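Local structure of probable sulfate-binding lipoprotein SubI (Mycobacterium tuberculosis, 6DDN) at residues P64-V69 with N282-V287; Q288-W293 with R299-A304. The protein probably binds sulfate outside the cell membrane as the lipid-anchored solute-binding component of a sulfate uptake system. All blocks are in the same frame, centred on the assembly; numbering follows the deposited sequence.

Overall arrangement
Both contacts sit on the same side of the chain's centre, with their own centres about 8 Å apart, and they follow one another along the chain. Contact 1 is fully buried: it packs helix 63-74 against segment 282-287, and its chemistry is van der Waals touching between rings, a valine and a glutamine amide. Contact 2, partly buried, ties the next helix, 287-295, to the turn between strand 299-300 and helix 303-308, and there one good and one weak hydrogen bond run from backbone N-H groups to a glutamine oxygen. The two are joined directly, since Gln284 of contact 1 bonds to both Trp293 and Gln290 of contact 2.

Contact 1 (P64-V69 with N282-V287)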
loop_
_atom_site.group_PDB
_atom_site.type_symbol
_atom_site.label_atom_id
_atom_site.label_comp_id
_atom_site.label_asym_id
_atom_site.label_seq_id
_atom_site.Cartn_x
_atom_site.Cartn_y
_atom_site.Cartn_z
ATOM N N PRO A 64 -10.116 -5.162 2.352
ATOM C CA PRO A 64 -11.434 -4.536 2.142
ATOM C C PRO A 64 -11.813 -4.375 0.682
ATOM O O PRO A 64 -13.004 -4.443 0.351
ATOM C CB PRO A 64 -11.282 -3.177 2.836
ATOM C CG PRO A 64 -10.296 -3.439 3.912
ATOM C CD PRO A 64 -9.300 -4.378 3.299
ATOM N N GLY A 65 -10.844 -4.168 -0.202
ATOM C CA GLY A 65 -11.148 -4.076 -1.612
ATOM C C GLY A 65 -11.264 -5.435 -2.266
ATOM O O GLY A 65 -12.140 -5.652 -3.109
ATOM N N TRP A 66 -10.385 -6.364 -1.880
ATOM C CA TRP A 66 -10.419 -7.698 -2.473
ATOM C C TRP A 66 -11.710 -8.424 -2.126
ATOM O O TRP A 66 -12.332 -9.047 -2.993
ATOM C CB TRP A 66 -9.205 -8.508 -2.020
ATOM C CG TRP A 66 -7.950 -8.103 -2.708
ATOM C CD1 TRP A 66 -6.832 -7.577 -2.131
ATOM C CD2 TRP A 66 -7.684 -8.168 -4.114
ATOM N NE1 TRP A 66 -5.882 -7.319 -3.091
ATOM C CE2 TRP A 66 -6.383 -7.672 -4.317
ATOM C CE3 TRP A 66 -8.420 -8.603 -5.221
ATOM C CZ2 TRP A 66 -5.801 -7.599 -5.579
ATOM C CZ3 TRP A 66 -7.842 -8.528 -6.472
ATOM C CH2 TRP A 66 -6.546 -8.031 -6.642
ATOM N N SER A 67 -12.137 -8.348 -0.864
ATOM C CA SER A 67 -13.359 -9.029 -0.453
ATOM C C SER A 67 -14.612 -8.407 -1.057
ATOM O O SER A 67 -15.687 -9.008 -0.954
ATOM C CB SER A 67 -13.465 -9.044 1.073
ATOM O OG SER A 67 -13.500 -7.731 1.592
ATOM N N ALA A 68 -14.506 -7.230 -1.670
ATOM C CA ALA A 68 -15.616 -6.643 -2.409
ATOM C C ALA A 68 -15.552 -6.934 -3.898
ATOM O O ALA A 68 -16.598 -7.007 -4.552
ATOM C CB ALA A 68 -15.655 -5.126 -2.200
ATOM N N VAL A 69 -14.348 -7.111 -4.444
ATOM C CA VAL A 69 -14.196 -7.353 -5.872
ATOM C C VAL A 69 -14.453 -8.819 -6.209
ATOM O O VAL A 69 -15.034 -9.133 -7.255
ATOM C CB VAL A 69 -12.797 -6.896 -6.326
ATOM C CG1 VAL A 69 -12.331 -7.694 -7.530
ATOM C CG2 VAL A 69 -12.801 -5.408 -6.632
ATOM N N ASN A 282 -7.344 -9.124 -15.084
ATOM C CA ASN A 282 -7.939 -8.174 -16.019
ATOM C C ASN A 282 -9.261 -7.628 -15.498
ATOM O O ASN A 282 -9.612 -6.478 -15.789
ATOM C CB ASN A 282 -8.135 -8.837 -17.382
ATOM C CG ASN A 282 -6.817 -9.191 -18.053
ATOM O OD1 ASN A 282 -5.751 -8.741 -17.631
ATOM N ND2 ASN A 282 -6.886 -9.998 -19.105
ATOM N N PHE A 283 -9.997 -8.425 -14.721
ATOM C CA PHE A 283 -11.255 -7.951 -14.154
ATOM C C PHE A 283 -11.048 -6.728 -13.269
ATOM O O PHE A 283 -11.958 -5.904 -13.133
ATOM C CB PHE A 283 -11.927 -9.074 -13.361
ATOM C CG PHE A 283 -13.244 -8.683 -12.751
ATOM C CD1 PHE A 283 -14.395 -8.638 -13.521
ATOM C CD2 PHE A 283 -13.331 -8.365 -11.405
ATOM C CE1 PHE A 283 -15.607 -8.281 -12.962
ATOM C CE2 PHE A 283 -14.539 -8.008 -10.840
ATOM C CZ PHE A 283 -15.679 -7.965 -11.620
ATOM N N GLN A 284 -9.860 -6.590 -12.670
ATOM C CA GLN A 284 -9.605 -5.471 -11.769
ATOM C C GLN A 284 -9.649 -4.136 -12.496
ATOM O O GLN A 284 -10.056 -3.124 -11.912
ATOM C CB GLN A 284 -8.250 -5.649 -11.082
ATOM C CG GLN A 284 -8.110 -6.953 -10.323
ATOM C CD GLN A 284 -9.306 -7.234 -9.443
ATOM O OE1 GLN A 284 -9.812 -6.342 -8.761
ATOM N NE2 GLN A 284 -9.774 -8.476 -9.460
ATOM N N TYR A 285 -9.237 -4.109 -13.760
ATOM C CA TYR A 285 -9.203 -2.872 -14.527
ATOM C C TYR A 285 -10.540 -2.539 -15.175
ATOM O O TYR A 285 -10.640 -1.511 -15.854
ATOM C CB TYR A 285 -8.104 -2.953 -15.591
ATOM C CG TYR A 285 -6.722 -3.076 -14.990
ATOM C CD1 TYR A 285 -6.008 -1.950 -14.608
ATOM C CD2 TYR A 285 -6.142 -4.322 -14.784
ATOM C CE1 TYR A 285 -4.749 -2.057 -14.046
ATOM C CE2 TYR A 285 -4.881 -4.439 -14.223
ATOM C CZ TYR A 285 -4.189 -3.303 -13.856
ATOM O OH TYR A 285 -2.935 -3.413 -13.299
ATOM N N THR A 286 -11.560 -3.370 -14.985
ATOM C CA THR A 286 -12.884 -3.047 -15.489
ATOM C C THR A 286 -13.444 -1.831 -14.759
ATOM O O THR A 286 -12.988 -1.453 -13.677
ATOM C CB THR A 286 -13.837 -4.229 -15.321
ATOM O OG1 THR A 286 -13.983 -4.529 -13.928
ATOM C CG2 THR A 286 -13.309 -5.454 -16.052
ATOM N N VAL A 287 -14.452 -1.212 -15.375
ATOM C CA VAL A 287 -15.074 -0.038 -14.770
ATOM C C VAL A 287 -15.675 -0.397 -13.417
ATOM O O VAL A 287 -15.511 0.335 -12.432
ATOM C CB VAL A 287 -16.124 0.557 -15.726
ATOM C CG1 VAL A 287 -17.102 1.443 -14.968
ATOM C CG2 VAL A 287 -15.442 1.327 -16.850
#
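The indole of Trp66 and the carboxamide of Gln284 cross at about a right angle, ring and amide planes 58° apart, with Trp66 CZ3 lying 3.6 Å from Gln284 CD. The Phe283 ring has Val69 CG1 at its edge, in plane, 4.0 Å from Phe283 CE2, while Thr286 OG1 sits over one face, offset toward the rim. Val69 touches both Phe283 and Gln284: its CG1, turned anti to the backbone N (chi1 152°), also sits at the end of the amide, across the gap between Gln284 OE1 (3.1 Å) and Gln284 NE2 (3.3 Å). The amide reaches this place because the glutamine chain folds at chi2 (-47°) instead of running straight out. Its polar atoms are satisfied in the protein interior, NE2 by Phe280 O one turn back and OE1 by Trp293 NE1, so both the oxygen and the nitrogen are held and the amide's rotation is fixed; Trp66 NE1 in turn bonds to Asn108. Thr286 OG1 donates to Phe283 O (2.6 Å) and also accepts from Ala289 N, serving as N-cap of the following helix. The arrangement is helix-to-helix packing in one lobe of the two-lobed type 2 periplasmic binding protein fold, as in the sulfate-binding family.

Contact 2 (Q288-W293 with R299-A304); sequences QAQKLW and RPVDPA
Two hydrogen bonds, one of them weak, end on Gln290 OE1 and carry the polar part of this contact. Asp302 N gives the straighter one, 2.8 Å to Gln290 OE1 with an angle of 152° at the hydrogen. Val301 N reaches the same oxygen at 2.9 Å from Gln290 OE1, but its bond is bent and weak. Consecutive backbone N-H groups of the turn therefore converge on one side-chain oxygen. On the other branch of the amide, Gln290 NE2 donates to Pro137 O and to Gln284 O; with partners at both oxygen and nitrogen, the rotation of the group is fixed. The chain bends at chi2 (-74°) to bring the amide from the helix across to the turn.

In the fold, this ties helix 287-295 to the turn between strand 299-300 and helix 303-308; the strand itself pairs antiparallel with strand 138-147. Asp302 is the N-cap of helix 303-308, its OD1 accepting from Ala304 N at 3.0 Å on the anti side of the carboxylate.

Van der Waals contacts fill in around the oxygen. Pro300 CB approaches Gln290 OE1 to 3.4 Å, and Val301 CG2 comes to 3.3 Å from the same atom. Lower down the glutamine chain, Gln290 CG meets Asp302 CB at 3.7 Å where the two side chains cross at a slant, their amide and carboxylate planes 26° apart.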
loop_
_atom_site.group_PDB
_atom_site.type_symbol
_atom_site.label_atom_id
_atom_site.label_comp_id
_atom_site.label_asym_id
_atom_site.label_seq_id
_atom_site.Cartn_x
_atom_site.Cartn_y
_atom_site.Cartn_z
ATOM N N GLN A 288 -16.356 -1.543 -13.341
ATOM C CA GLN A 288 -17.009 -1.945 -12.098
ATOM C C GLN A 288 -15.993 -2.162 -10.985
ATOM O O GLN A 288 -16.143 -1.627 -9.881
ATOM C CB GLN A 288 -17.834 -3.211 -12.324
ATOM C CG GLN A 288 -18.633 -3.645 -11.107
ATOM C CD GLN A 288 -19.122 -5.078 -11.206
ATOM O OE1 GLN A 288 -18.690 -5.836 -12.077
ATOM N NE2 GLN A 288 -20.023 -5.458 -10.307
ATOM N N ALA A 289 -14.948 -2.946 -11.260
ATOM C CA ALA A 289 -13.951 -3.228 -10.231
ATOM C C ALA A 289 -13.260 -1.954 -9.763
ATOM O O ALA A 289 -12.979 -1.798 -8.570
ATOM C CB ALA A 289 -12.928 -4.233 -10.752
ATOM N N GLN A 290 -12.978 -1.032 -10.688
ATOM C CA GLN A 290 -12.365 0.234 -10.300
ATOM C C GLN A 290 -13.294 1.039 -9.401
ATOM O O GLN A 290 -12.844 1.669 -8.437
ATOM C CB GLN A 290 -11.985 1.037 -11.542
ATOM C CG GLN A 290 -10.803 0.465 -12.297
ATOM C CD GLN A 290 -9.489 0.707 -11.585
ATOM O OE1 GLN A 290 -8.933 1.803 -11.643
ATOM N NE2 GLN A 290 -8.985 -0.316 -10.904
ATOM N N LYS A 291 -14.596 1.028 -9.698
ATOM C CA LYS A 291 -15.559 1.654 -8.800
ATOM C C LYS A 291 -15.545 0.981 -7.434
ATOM O O LYS A 291 -15.632 1.653 -6.399
ATOM C CB LYS A 291 -16.963 1.595 -9.403
ATOM C CG LYS A 291 -17.256 2.641 -10.456
ATOM C CD LYS A 291 -18.686 2.496 -10.954
ATOM C CE LYS A 291 -19.003 3.478 -12.069
ATOM N NZ LYS A 291 -20.190 3.034 -12.854
ATOM N N LEU A 292 -15.429 -0.349 -7.412
ATOM C CA LEU A 292 -15.487 -1.082 -6.151
ATOM C C LEU A 292 -14.275 -0.779 -5.279
ATOM O O LEU A 292 -14.412 -0.537 -4.074
ATOM C CB LEU A 292 -15.597 -2.582 -6.424
ATOM C CG LEU A 292 -16.896 -3.044 -7.083
ATOM C CD1 LEU A 292 -16.744 -4.463 -7.585
ATOM C CD2 LEU A 292 -18.067 -2.932 -6.120
ATOM N N TRP A 293 -13.077 -0.802 -5.870
ATOM C CA TRP A 293 -11.880 -0.410 -5.132
ATOM C C TRP A 293 -12.027 0.998 -4.569
ATOM O O TRP A 293 -11.735 1.245 -3.393
ATOM C CB TRP A 293 -10.650 -0.493 -6.037
ATOM C CG TRP A 293 -10.151 -1.884 -6.280
ATOM C CD1 TRP A 293 -10.251 -2.596 -7.438
ATOM C CD2 TRP A 293 -9.460 -2.725 -5.348
ATOM N NE1 TRP A 293 -9.672 -3.832 -7.286
ATOM C CE2 TRP A 293 -9.177 -3.936 -6.011
ATOM C CE3 TRP A 293 -9.055 -2.573 -4.018
ATOM C CZ2 TRP A 293 -8.509 -4.991 -5.389
ATOM C CZ3 TRP A 293 -8.386 -3.621 -3.404
ATOM C CH2 TRP A 293 -8.126 -4.814 -4.088
ATOM N N ARG A 299 -7.573 4.277 -4.055
ATOM C CA ARG A 299 -7.640 5.227 -5.157
ATOM C C ARG A 299 -7.501 4.507 -6.493
ATOM O O ARG A 299 -6.466 3.875 -6.744
ATOM C CB ARG A 299 -6.560 6.291 -4.992
ATOM C CG ARG A 299 -6.940 7.342 -3.970
ATOM C CD ARG A 299 -5.753 8.142 -3.479
ATOM N NE ARG A 299 -6.154 9.078 -2.434
ATOM C CZ ARG A 299 -6.126 10.401 -2.561
ATOM N NH1 ARG A 299 -5.713 10.954 -3.695
ATOM N NH2 ARG A 299 -6.516 11.172 -1.554
ATOM N N PRO A 300 -8.497 4.570 -7.368
ATOM C CA PRO A 300 -8.430 3.827 -8.627
ATOM C C PRO A 300 -7.534 4.512 -9.648
ATOM O O PRO A 300 -7.259 5.711 -9.576
ATOM C CB PRO A 300 -9.887 3.817 -9.101
ATOM C CG PRO A 300 -10.440 5.096 -8.562
ATOM C CD PRO A 300 -9.765 5.308 -7.226
ATOM N N VAL A 301 -7.082 3.713 -10.617
ATOM C CA VAL A 301 -6.255 4.222 -11.708
ATOM C C VAL A 301 -7.065 4.561 -12.951
ATOM O O VAL A 301 -6.543 5.246 -13.844
ATOM C CB VAL A 301 -5.133 3.229 -12.076
ATOM C CG1 VAL A 301 -4.223 2.998 -10.883
ATOM C CG2 VAL A 301 -5.720 1.920 -12.573
ATOM N N ASP A 302 -8.308 4.104 -13.044
ATOM C CA ASP A 302 -9.175 4.487 -14.148
ATOM C C ASP A 302 -9.433 5.987 -14.083
ATOM O O ASP A 302 -10.035 6.461 -13.107
ATOM C CB ASP A 302 -10.492 3.715 -14.086
ATOM C CG ASP A 302 -11.309 3.840 -15.362
ATOM O OD1 ASP A 302 -11.459 4.966 -15.885
ATOM O OD2 ASP A 302 -11.809 2.801 -15.844
ATOM N N PRO A 303 -9.007 6.765 -15.082
ATOM C CA PRO A 303 -9.161 8.226 -14.991
ATOM C C PRO A 303 -10.605 8.687 -14.898
ATOM O O PRO A 303 -10.856 9.777 -14.369
ATOM C CB PRO A 303 -8.492 8.728 -16.279
ATOM C CG PRO A 303 -8.547 7.564 -17.212
ATOM C CD PRO A 303 -8.374 6.354 -16.346
ATOM N N ALA A 304 -11.563 7.896 -15.386
ATOM C CA ALA A 304 -12.966 8.269 -15.251
ATOM C C ALA A 304 -13.493 7.957 -13.854
ATOM O O ALA A 304 -14.209 8.774 -13.262
ATOM C CB ALA A 304 -13.808 7.561 -16.311
#